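Local coordinates for protein GDP-L-fucose synthase (Campylobacter jejuni subsp. jejuni serotype O:2, PDB 7M13) that is a GDP-D-glycero-L-gluco-heptose synthase that binds NADPH and serves capsular polysaccharide synthesis, belonging to the GDP-L-fucose synthase group of NADP-dependent enzymes, at residues I11-H16 and T22-N27; N93-S98 and K104-F109. All coordinates share one frame; numbering follows the deposited sequence.

Contact 1: residues I11-H16 and T22-N27; sequences IYIAGH and TALVEN
His-16 and Thr-22 bring the two backbones closest, with 5.5 Å between their CA atoms, where strand 11-14 has given way to a turn and helix 19-30 is in its first turns. The carbonyl O of His-16 lies 3.1 Å from the N of Thr-22, but the angle is too poor for a hydrogen bond. Thr-22 OG1 also comes near that oxygen. Its hydrogen-bond partner, however, is the carbonyl O of Gly-18, just before the helix begins.

This is the first strand-to-helix turn of a Rossmann fold. Gly-15, Gly-18 and Gly-21 form its GxxGxxG dinucleotide-binding signature. Gly-15 has a positive phi of 72° and touches the NADP.

Val-25 and Ile-13 carry much of the apolar contact. With Val-25 CG1 anti to the backbone N (chi1 171°), CG2 is the methyl turned to the strand, and it packs 4.2 Å from Ile-13 CD1. The same methyl meets CB of His-16 at 4.0 Å, nearer than any atom of the imidazole. The other branch of Ile-13 works separately: CG2 lies 4.4 Å from Leu-24 CB. Leu-36 of the next strand packs on both Ile-13 and Val-25. Further along the helix, Asn-27 ND2 donates to Ala-23 O at 2.9 Å and also to Asp-248 OD1.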
# COMPACT_ATOMS: atom_id res chain seq x y z
N ILE B 11 -8.18 25.75 -9.18
CA ILE B 11 -8.00 24.33 -9.56
C ILE B 11 -6.53 24.05 -9.71
O ILE B 11 -5.87 24.67 -10.52
CB ILE B 11 -8.74 24.02 -10.88
CG1 ILE B 11 -10.21 24.33 -10.72
CG2 ILE B 11 -8.46 22.57 -11.32
CD1 ILE B 11 -11.00 24.29 -12.03
N TYR B 12 -6.00 23.06 -8.96
CA TYR B 12 -4.62 22.58 -9.09
C TYR B 12 -4.61 21.31 -9.94
O TYR B 12 -5.34 20.38 -9.61
CB TYR B 12 -4.03 22.36 -7.70
CG TYR B 12 -2.69 21.68 -7.66
CD1 TYR B 12 -1.66 22.01 -8.52
CD2 TYR B 12 -2.47 20.64 -6.75
CE1 TYR B 12 -0.43 21.37 -8.46
CE2 TYR B 12 -1.25 20.02 -6.67
CZ TYR B 12 -0.25 20.35 -7.55
OH TYR B 12 0.94 19.68 -7.52
N ILE B 13 -3.88 21.34 -11.03
CA ILE B 13 -3.55 20.13 -11.84
C ILE B 13 -2.12 19.76 -11.51
O ILE B 13 -1.19 20.42 -11.97
CB ILE B 13 -3.78 20.35 -13.35
CG1 ILE B 13 -5.22 20.80 -13.61
CG2 ILE B 13 -3.47 19.07 -14.12
CD1 ILE B 13 -5.38 22.25 -13.94
N ALA B 14 -1.92 18.68 -10.76
CA ALA B 14 -0.59 18.16 -10.43
C ALA B 14 -0.08 17.40 -11.64
O ALA B 14 -0.90 16.66 -12.23
CB ALA B 14 -0.68 17.30 -9.21
N GLY B 15 1.16 17.58 -12.04
CA GLY B 15 1.71 16.92 -13.23
C GLY B 15 1.15 17.47 -14.51
O GLY B 15 0.84 16.69 -15.44
N HIS B 16 1.03 18.79 -14.61
CA HIS B 16 0.24 19.41 -15.69
C HIS B 16 0.93 19.28 -17.05
O HIS B 16 0.22 19.56 -18.06
CB HIS B 16 -0.06 20.87 -15.41
CG HIS B 16 1.14 21.75 -15.43
ND1 HIS B 16 2.04 21.75 -14.41
CD2 HIS B 16 1.53 22.68 -16.33
CE1 HIS B 16 2.98 22.66 -14.67
NE2 HIS B 16 2.67 23.25 -15.86
N THR B 22 -1.91 17.84 -19.51
CA THR B 22 -2.01 18.82 -20.62
C THR B 22 -3.46 18.83 -21.10
O THR B 22 -4.00 19.91 -21.39
CB THR B 22 -1.04 18.49 -21.75
OG1 THR B 22 0.30 18.57 -21.26
CG2 THR B 22 -1.26 19.43 -22.91
N ALA B 23 -4.10 17.66 -21.29
CA ALA B 23 -5.49 17.55 -21.73
C ALA B 23 -6.43 18.21 -20.71
O ALA B 23 -7.40 18.86 -21.10
CB ALA B 23 -5.87 16.11 -21.95
N LEU B 24 -6.18 18.06 -19.41
CA LEU B 24 -7.07 18.69 -18.42
C LEU B 24 -6.93 20.22 -18.50
O LEU B 24 -7.97 20.90 -18.45
CB LEU B 24 -6.72 18.18 -17.02
CG LEU B 24 -7.38 16.86 -16.69
CD1 LEU B 24 -6.62 16.21 -15.54
CD2 LEU B 24 -8.83 17.06 -16.34
N VAL B 25 -5.70 20.71 -18.58
CA VAL B 25 -5.49 22.18 -18.67
C VAL B 25 -6.27 22.69 -19.88
O VAL B 25 -7.04 23.64 -19.72
CB VAL B 25 -4.01 22.58 -18.75
CG1 VAL B 25 -3.90 24.07 -19.06
CG2 VAL B 25 -3.21 22.27 -17.50
N GLU B 26 -6.10 22.08 -21.05
CA GLU B 26 -6.76 22.59 -22.29
C GLU B 26 -8.28 22.50 -22.19
O GLU B 26 -8.99 23.43 -22.62
CB GLU B 26 -6.23 21.85 -23.51
CG GLU B 26 -4.80 22.22 -23.83
CD GLU B 26 -4.20 21.42 -24.98
OE1 GLU B 26 -4.83 20.40 -25.39
OE2 GLU B 26 -3.10 21.80 -25.42
N ASN B 27 -8.83 21.38 -21.73
CA ASN B 27 -10.28 21.14 -21.65
C ASN B 27 -10.91 22.06 -20.58
O ASN B 27 -11.99 22.60 -20.82
CB ASN B 27 -10.57 19.67 -21.37
CG ASN B 27 -10.60 18.90 -22.66
OD1 ASN B 27 -11.60 18.96 -23.36
ND2 ASN B 27 -9.48 18.29 -23.04

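Contact 2: residues N93-S98 and K104-F109. With NAP (NADP nicotinamide-adenine-dinucleotide phosphate), chain E.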
# COMPACT_ATOMS: atom_id res chain seq x y z
N ASN B 93 1.51 12.83 -0.09
CA ASN B 93 1.72 14.28 0.13
C ASN B 93 0.53 15.07 -0.43
O ASN B 93 0.03 15.97 0.26
CB ASN B 93 3.02 14.72 -0.53
CG ASN B 93 4.28 14.24 0.17
OD1 ASN B 93 4.24 13.87 1.34
ND2 ASN B 93 5.37 14.25 -0.58
N VAL B 94 0.06 14.74 -1.63
CA VAL B 94 -1.02 15.57 -2.24
C VAL B 94 -2.35 15.25 -1.54
O VAL B 94 -3.09 16.17 -1.20
CB VAL B 94 -1.07 15.33 -3.75
CG1 VAL B 94 -2.29 15.95 -4.39
CG2 VAL B 94 0.21 15.85 -4.38
N ILE B 95 -2.64 13.98 -1.26
CA ILE B 95 -3.95 13.63 -0.69
C ILE B 95 -4.03 14.18 0.74
O ILE B 95 -5.02 14.83 1.11
CB ILE B 95 -4.21 12.12 -0.75
CG1 ILE B 95 -4.37 11.67 -2.20
CG2 ILE B 95 -5.44 11.78 0.08
CD1 ILE B 95 -4.28 10.16 -2.38
N HIS B 96 -3.01 13.95 1.57
CA HIS B 96 -3.08 14.40 2.97
C HIS B 96 -3.11 15.94 3.03
O HIS B 96 -3.88 16.47 3.85
CB HIS B 96 -1.92 13.83 3.80
CG HIS B 96 -2.01 14.23 5.21
ND1 HIS B 96 -2.96 13.68 6.01
CD2 HIS B 96 -1.31 15.11 5.97
CE1 HIS B 96 -2.85 14.20 7.23
NE2 HIS B 96 -1.84 15.06 7.23
N ASN B 97 -2.26 16.62 2.26
CA ASN B 97 -2.21 18.10 2.31
C ASN B 97 -3.46 18.70 1.68
O ASN B 97 -3.90 19.75 2.13
CB ASN B 97 -0.90 18.67 1.80
CG ASN B 97 0.18 18.37 2.82
OD1 ASN B 97 0.19 19.01 3.89
ND2 ASN B 97 0.96 17.32 2.60
N SER B 98 -4.17 17.98 0.82
CA SER B 98 -5.49 18.41 0.31
C SER B 98 -6.48 18.39 1.47
O SER B 98 -7.19 19.36 1.67
CB SER B 98 -5.97 17.54 -0.83
OG SER B 98 -5.20 17.73 -1.99
N LYS B 104 -11.98 20.95 -1.68
CA LYS B 104 -13.36 20.48 -1.82
C LYS B 104 -13.42 19.09 -2.44
O LYS B 104 -14.11 18.24 -1.90
CB LYS B 104 -14.17 21.49 -2.63
CG LYS B 104 -14.27 22.82 -1.94
CD LYS B 104 -15.03 23.87 -2.71
CE LYS B 104 -15.25 25.13 -1.90
NZ LYS B 104 -13.98 25.89 -1.70
N LYS B 105 -12.73 18.87 -3.54
CA LYS B 105 -12.77 17.57 -4.22
C LYS B 105 -11.44 17.31 -4.93
O LYS B 105 -10.77 18.27 -5.35
CB LYS B 105 -13.88 17.61 -5.24
CG LYS B 105 -14.58 16.33 -5.51
CD LYS B 105 -15.97 16.64 -6.04
CE LYS B 105 -16.46 15.39 -6.70
NZ LYS B 105 -17.84 15.59 -7.15
N LEU B 106 -11.07 16.04 -5.01
CA LEU B 106 -9.83 15.59 -5.65
C LEU B 106 -10.16 14.40 -6.53
O LEU B 106 -10.98 13.58 -6.12
CB LEU B 106 -8.84 15.20 -4.55
CG LEU B 106 -7.47 14.66 -4.99
CD1 LEU B 106 -6.40 15.06 -3.97
CD2 LEU B 106 -7.50 13.16 -5.15
N VAL B 107 -9.52 14.35 -7.70
CA VAL B 107 -9.57 13.17 -8.58
C VAL B 107 -8.16 12.63 -8.74
O VAL B 107 -7.24 13.39 -9.02
CB VAL B 107 -10.18 13.51 -9.94
CG1 VAL B 107 -9.97 12.36 -10.93
CG2 VAL B 107 -11.65 13.84 -9.79
N PHE B 108 -7.99 11.35 -8.46
CA PHE B 108 -6.73 10.62 -8.58
C PHE B 108 -6.90 9.61 -9.71
O PHE B 108 -7.98 9.04 -9.87
CB PHE B 108 -6.40 9.90 -7.27
CG PHE B 108 -5.26 8.92 -7.33
CD1 PHE B 108 -3.99 9.35 -7.69
CD2 PHE B 108 -5.43 7.61 -6.92
CE1 PHE B 108 -2.93 8.47 -7.73
CE2 PHE B 108 -4.37 6.73 -6.98
CZ PHE B 108 -3.13 7.16 -7.40
N PHE B 109 -5.84 9.26 -10.41
CA PHE B 109 -5.89 8.28 -11.52
C PHE B 109 -5.15 7.01 -11.11
O PHE B 109 -3.94 7.06 -10.71
CB PHE B 109 -5.33 8.86 -12.79
CG PHE B 109 -6.13 10.04 -13.27
CD1 PHE B 109 -7.29 9.85 -14.01
CD2 PHE B 109 -5.82 11.32 -12.84
CE1 PHE B 109 -8.05 10.94 -14.40
CE2 PHE B 109 -6.59 12.40 -13.24
CZ PHE B 109 -7.72 12.20 -14.00
PA NAP E . 2.83 11.39 -17.64
O1A NAP E . 3.84 10.31 -17.42
O2A NAP E . 2.60 11.84 -19.07
O5B NAP E . 3.17 12.70 -16.83
C5B NAP E . 3.50 12.63 -15.45
C4B NAP E . 3.85 14.02 -15.02
O4B NAP E . 4.09 13.98 -13.60
C3B NAP E . 5.12 14.60 -15.67
O3B NAP E . 4.82 15.86 -16.27
C2B NAP E . 6.11 14.68 -14.52
O2B NAP E . 6.97 15.82 -14.57
C1B NAP E . 5.19 14.83 -13.32
N9A NAP E . 5.83 14.40 -12.10
C8A NAP E . 6.32 13.17 -11.79
N7A NAP E . 6.96 13.12 -10.65
C5A NAP E . 6.89 14.41 -10.17
C6A NAP E . 7.40 15.00 -9.00
N6A NAP E . 8.13 14.36 -8.09
N1A NAP E . 7.16 16.32 -8.83
C2A NAP E . 6.45 16.98 -9.76
N3A NAP E . 5.93 16.52 -10.91
C4A NAP E . 6.20 15.21 -11.05
O3 NAP E . 1.44 10.92 -17.01
PN NAP E . 0.14 10.41 -17.76
O1N NAP E . 0.55 9.37 -18.73
O2N NAP E . -0.59 11.61 -18.22
O5D NAP E . -0.64 9.72 -16.54
C5D NAP E . -1.58 10.45 -15.78
C4D NAP E . -2.17 9.51 -14.76
O4D NAP E . -2.89 8.44 -15.42
C3D NAP E . -1.14 8.84 -13.83
O3D NAP E . -1.68 8.67 -12.51
C2D NAP E . -0.94 7.52 -14.53
O2D NAP E . -0.38 6.51 -13.69
C1D NAP E . -2.34 7.20 -14.99
N1N NAP E . -2.33 6.20 -16.08
C2N NAP E . -1.73 6.47 -17.29
C3N NAP E . -1.65 5.51 -18.24
C7N NAP E . -1.00 5.74 -19.56
O7N NAP E . -1.12 4.87 -20.45
N7N NAP E . -0.32 6.87 -19.73
C4N NAP E . -2.26 4.22 -18.02
C5N NAP E . -2.91 4.02 -16.75
C6N NAP E . -2.86 4.94 -15.84
P2B NAP E . 8.26 15.82 -15.55
O1X NAP E . 7.67 16.05 -16.91
O2X NAP E . 9.00 14.57 -15.39
O3X NAP E . 9.09 17.01 -15.04
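Leu-106 of strand 105-111 packs against Val-94, Ile-95 and Ser-98 of helix 80-100. The two elements belong to the beta-alpha-beta unit 63-66, 80-100, 105-111 of the Rossmann fold. The helix segment runs nearly antiparallel to the strand segment, at 169°, with their axes 10.1 Å apart at closest approach.

The apolar contact comes down to one methyl. Leu-106 holds CG anti to its backbone N (chi1 178°), and its CD1 is the atom that reaches the helix. This methyl lies 4.2 Å from Val-94 CG1. It is 4.3 Å from Ile-95 CG1, on a neighbouring part of the helix surface. Its shortest contact is with Ser-98 OG, at 3.5 Å. Phe-162 of the adjacent strand touches both Ile-95 and Leu-106 and extends the packing.

The polar bonds lie within the helix. Ser-98 OG is buried against the leucine methyl, but it donates to Val-94 O at 2.7 Å. It comes from above the carbonyl plane, 36° out of it. Ser-98 N reaches the same oxygen from the opposite face, so this carbonyl is held by two donors. One residue earlier another carbonyl also takes two donors, with different geometry: Asn-97 ND2 bonds to Asn-93 O at 2.9 Å, in the carbonyl plane and on a lone pair. Asn-97 N shares that acceptor.

Cofactor contacts fall at the far end of the strand segment, on Phe-109. CB of this residue lies against the nicotinamide ribose, near O4D and O3D. Phe-109 O accepts a hydrogen bond from Lys-144 NZ, a residue that itself binds NADP. The ribose hydroxyl O3D gives Phe-109 O a weak hydrogen bond of 3.3 Å.

Contact 1 closes before contact 2 opens along the chain, and both use the same mainly parallel sheet. Strand 63-66 lies between strands 11-14 and 105-111 and pairs with both. The contact centres are 14 Å apart. Nearest atoms come to about 4 Å without touching, where Leu-24 of contact 1 approaches Phe-109 of contact 2. Helices 19-30 and 80-100 cover opposite faces of the sheet. Strands 11-14 and 105-111 end on the same side of the sheet, where the NADP lies. The two contacts thus join helices to opposite faces of the sheet whose strand ends meet the NADP, within the family's Rossmann region.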